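Local atomic coordinates of protein GLB-12 (Caenorhabditis elegans, PDB entry 4BJA), a protein that binds heme b through two axial histidines, as a globin, and probably acts in redox signalling and may bind oxygen. Residues Q45-P50 against E154-F159. The protein carries 1 engineered substitution. Numbering follows the deposited sequence.
Sequences QRLDDP and ERLIPF
Leu47, just after helix 34-46, reaches with both of its methyl groups to one side of helix 144-160, near that helix's C-terminal end. Its branched tip suits the place, because the two methyls can meet two residues that lie almost a helical turn apart. CD2 touches CD2 of Leu156 at 4.0 Å, a pairing of leucine branch ends in which the two side chains meet at a slant. CD1 lies instead against the backbone of the last turn, 3.7 Å from O of Phe159 and 4.1 Å from CB of the same residue. In Leu156 CG stands opposite the backbone N (chi1 -157°), which helps bring CD2, of its two methyls, up to Leu47; an aliphatic residue fits here, since the same side chain also packs on Trp44, Ile53 and Trp192. In Phe159 the CB makes the contact while the ring heads away from Leu47; its large apolar side chain suits a site where it packs on Ile53. No hydrogen bond joins the two segments. Beyond Leu47 the chain turns: Asp49 occupies the N-cap of helix 50-65, its short carboxylate accepting a bond through OD1 from N of Asp52, and Pro50 follows as the first helical residue, where its lack of an N-H costs nothing. Ile53 touches Leu47, Leu156 and Phe159 alike, so the three share one apolar neighbour. Away from the heme site, with the Leu156 side chain about 11 Å from the heme, this is the AB corner of the globin fold, resting against the C-terminal part of what corresponds to the G helix.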
ATOM      1  N   GLN A  45       6.420   3.704 -23.359  1.00 21.34           N
ATOM      2  CA  GLN A  45       6.259   4.214 -24.717  1.00 23.65           C
ATOM      3  C   GLN A  45       7.398   3.902 -25.696  1.00 25.14           C
ATOM      4  O   GLN A  45       7.164   3.871 -26.908  1.00 26.39           O
ATOM      5  CB  GLN A  45       6.049   5.719 -24.658  1.00 23.31           C
ATOM      6  CG  GLN A  45       4.664   6.001 -24.162  1.00 24.76           C
ATOM      7  CD  GLN A  45       4.322   7.425 -24.399  1.00 28.35           C
ATOM      8  OE1 GLN A  45       4.989   8.312 -23.865  1.00 32.07           O
ATOM      9  NE2 GLN A  45       3.295   7.668 -25.207  1.00 28.32           N
ATOM     10  N   ARG A  46       8.612   3.711 -25.180  1.00 26.79           N
ATOM     11  CA  ARG A  46       9.794   3.379 -25.991  1.00 29.41           C
ATOM     12  C   ARG A  46       9.608   2.008 -26.636  1.00 29.82           C
ATOM     13  O   ARG A  46      10.174   1.728 -27.708  1.00 29.70           O
ATOM     14  CB  ARG A  46      11.031   3.263 -25.117  1.00 30.92           C
ATOM     15  CG  ARG A  46      11.719   4.487 -24.598  1.00 35.01           C
ATOM     16  CD  ARG A  46      12.878   3.954 -23.674  1.00 40.27           C
ATOM     17  NE  ARG A  46      13.622   4.866 -22.782  1.00 44.34           N
ATOM     18  CZ  ARG A  46      13.579   6.204 -22.780  1.00 45.05           C
ATOM     19  NH1 ARG A  46      12.802   6.876 -23.620  1.00 45.85           N
ATOM     20  NH2 ARG A  46      14.337   6.882 -21.921  1.00 46.50           N
ATOM     21  N   LEU A  47       8.819   1.148 -25.997  1.00 29.96           N
ATOM     22  CA  LEU A  47       8.574  -0.197 -26.535  1.00 31.17           C
ATOM     23  C   LEU A  47       7.940  -0.183 -27.927  1.00 32.09           C
ATOM     24  O   LEU A  47       6.985   0.552 -28.193  1.00 31.52           O
ATOM     25  CB  LEU A  47       7.674  -0.981 -25.592  1.00 31.19           C
ATOM     26  CG  LEU A  47       8.212  -1.898 -24.467  1.00 33.45           C
ATOM     27  CD1 LEU A  47       9.678  -1.738 -24.038  1.00 33.77           C
ATOM     28  CD2 LEU A  47       7.215  -1.925 -23.312  1.00 30.89           C
ATOM     29  N   ASP A  48       8.457  -1.020 -28.819  1.00 33.57           N
ATOM     30  CA  ASP A  48       7.758  -1.243 -30.064  1.00 36.22           C
ATOM     31  C   ASP A  48       6.914  -2.512 -29.890  1.00 36.35           C
ATOM     32  O   ASP A  48       7.382  -3.535 -29.346  1.00 37.00           O
ATOM     33  CB  ASP A  48       8.741  -1.319 -31.246  1.00 36.95           C
ATOM     34  CG  ASP A  48       9.527  -0.004 -31.437  1.00 39.80           C
ATOM     35  OD1 ASP A  48       8.895   1.087 -31.477  1.00 40.41           O
ATOM     36  OD2 ASP A  48      10.772  -0.056 -31.549  1.00 42.50           O
ATOM     37  N   ASP A  49       5.672  -2.411 -30.345  1.00 36.01           N
ATOM     38  CA  ASP A  49       4.620  -3.413 -30.115  1.00 35.41           C
ATOM     39  C   ASP A  49       4.523  -3.979 -28.693  1.00 33.10           C
ATOM     40  O   ASP A  49       4.752  -5.165 -28.453  1.00 32.16           O
ATOM     41  CB  ASP A  49       4.658  -4.540 -31.144  1.00 37.54           C
ATOM     42  CG  ASP A  49       3.264  -5.003 -31.524  1.00 41.96           C
ATOM     43  OD1 ASP A  49       2.405  -5.199 -30.618  1.00 44.85           O
ATOM     44  OD2 ASP A  49       3.016  -5.167 -32.742  1.00 46.76           O
ATOM     45  N   PRO A  50       4.148  -3.116 -27.742  1.00 30.70           N
ATOM     46  CA  PRO A  50       3.893  -3.552 -26.377  1.00 28.39           C
ATOM     47  C   PRO A  50       2.834  -4.655 -26.283  1.00 27.81           C
ATOM     48  O   PRO A  50       2.985  -5.530 -25.442  1.00 26.43           O
ATOM     49  CB  PRO A  50       3.395  -2.285 -25.684  1.00 28.83           C
ATOM     50  CG  PRO A  50       2.940  -1.405 -26.761  1.00 30.16           C
ATOM     51  CD  PRO A  50       3.793  -1.704 -27.952  1.00 30.55           C
ATOM     52  N   GLU A 154      10.157 -10.300 -14.301  1.00 16.99           N
ATOM     53  CA  GLU A 154      11.331 -10.990 -14.847  1.00 17.58           C
ATOM     54  C   GLU A 154      11.543 -10.767 -16.353  1.00 19.24           C
ATOM     55  O   GLU A 154      12.663 -10.713 -16.826  1.00 20.09           O
ATOM     56  CB  GLU A 154      11.160 -12.517 -14.578  1.00 19.26           C
ATOM     57  CG  GLU A 154      11.172 -12.882 -13.106  1.00 24.27           C
ATOM     58  CD  GLU A 154      12.339 -12.187 -12.294  1.00 34.96           C
ATOM     59  OE1 GLU A 154      13.549 -12.392 -12.587  1.00 36.94           O
ATOM     60  OE2 GLU A 154      12.036 -11.425 -11.350  1.00 40.76           O
ATOM     61  N   ARG A 155      10.440 -10.662 -17.108  1.00 18.88           N
ATOM     62  CA  ARG A 155      10.465 -10.653 -18.574  0.50 19.65           C
ATOM     63  C   ARG A 155      10.258  -9.274 -19.211  1.00 19.41           C
ATOM     64  O   ARG A 155      10.897  -8.944 -20.204  1.00 20.66           O
ATOM     65  CB  ARG A 155       9.394 -11.614 -19.108  0.50 20.16           C
ATOM     66  CG  ARG A 155       9.567 -13.075 -18.681  0.50 21.64           C
ATOM     67  CD  ARG A 155      10.512 -13.815 -19.622  0.50 25.59           C
ATOM     68  NE  ARG A 155       9.838 -14.222 -20.856  0.50 28.95           N
ATOM     69  CZ  ARG A 155      10.277 -13.964 -22.087  0.50 31.97           C
ATOM     70  NH1 ARG A 155      11.411 -13.300 -22.275  0.50 34.29           N
ATOM     71  NH2 ARG A 155       9.584 -14.384 -23.134  0.50 33.57           N
ATOM     72  N   LEU A 156       9.358  -8.458 -18.651  1.00 17.51           N
ATOM     73  CA  LEU A 156       9.115  -7.139 -19.261  1.00 17.45           C
ATOM     74  C   LEU A 156      10.240  -6.164 -18.980  1.00 17.52           C
ATOM     75  O   LEU A 156      10.623  -5.397 -19.886  1.00 18.83           O
ATOM     76  CB  LEU A 156       7.817  -6.589 -18.682  1.00 17.27           C
ATOM     77  CG  LEU A 156       7.026  -5.538 -19.470  1.00 21.92           C
ATOM     78  CD1 LEU A 156       6.298  -4.479 -18.658  1.00 23.33           C
ATOM     79  CD2 LEU A 156       7.342  -5.185 -20.948  1.00 22.18           C
ATOM     80  N   ILE A 157      10.804  -6.207 -17.768  1.00 16.36           N
ATOM     81  CA  ILE A 157      11.798  -5.192 -17.386  1.00 18.10           C
ATOM     82  C   ILE A 157      13.045  -5.184 -18.300  1.00 18.97           C
ATOM     83  O   ILE A 157      13.518  -4.121 -18.697  1.00 20.34           O
ATOM     84  CB  ILE A 157      12.160  -5.260 -15.878  1.00 17.49           C
ATOM     85  CG1 ILE A 157      10.913  -4.857 -15.088  1.00 17.75           C
ATOM     86  CG2 ILE A 157      13.418  -4.348 -15.575  1.00 19.60           C
ATOM     87  CD1 ILE A 157      11.086  -4.873 -13.579  1.00 19.88           C
ATOM     88  N   PRO A 158      13.573  -6.358 -18.685  1.00 20.38           N
ATOM     89  CA  PRO A 158      14.684  -6.298 -19.645  1.00 20.92           C
ATOM     90  C   PRO A 158      14.356  -5.678 -20.997  1.00 21.46           C
ATOM     91  O   PRO A 158      15.271  -5.100 -21.610  1.00 23.00           O
ATOM     92  CB  PRO A 158      15.069  -7.786 -19.811  1.00 22.02           C
ATOM     93  CG  PRO A 158      14.740  -8.389 -18.499  1.00 22.11           C
ATOM     94  CD  PRO A 158      13.462  -7.693 -18.063  1.00 20.06           C
ATOM     95  N   PHE A 159      13.101  -5.767 -21.487  1.00 21.94           N
ATOM     96  CA  PHE A 159      12.710  -5.000 -22.680  1.00 21.78           C
ATOM     97  C   PHE A 159      12.715  -3.493 -22.364  1.00 22.10           C
ATOM     98  O   PHE A 159      13.187  -2.679 -23.180  1.00 23.43           O
ATOM     99  CB  PHE A 159      11.312  -5.402 -23.184  1.00 22.32           C
ATOM    100  CG  PHE A 159      11.255  -6.774 -23.785  1.00 23.80           C
ATOM    101  CD1 PHE A 159      11.827  -7.008 -25.041  1.00 27.52           C
ATOM    102  CD2 PHE A 159      10.622  -7.808 -23.138  1.00 24.50           C
ATOM    103  CE1 PHE A 159      11.787  -8.290 -25.622  1.00 28.04           C
ATOM    104  CE2 PHE A 159      10.583  -9.106 -23.714  1.00 27.38           C
ATOM    105  CZ  PHE A 159      11.166  -9.326 -24.950  1.00 28.16           C
TER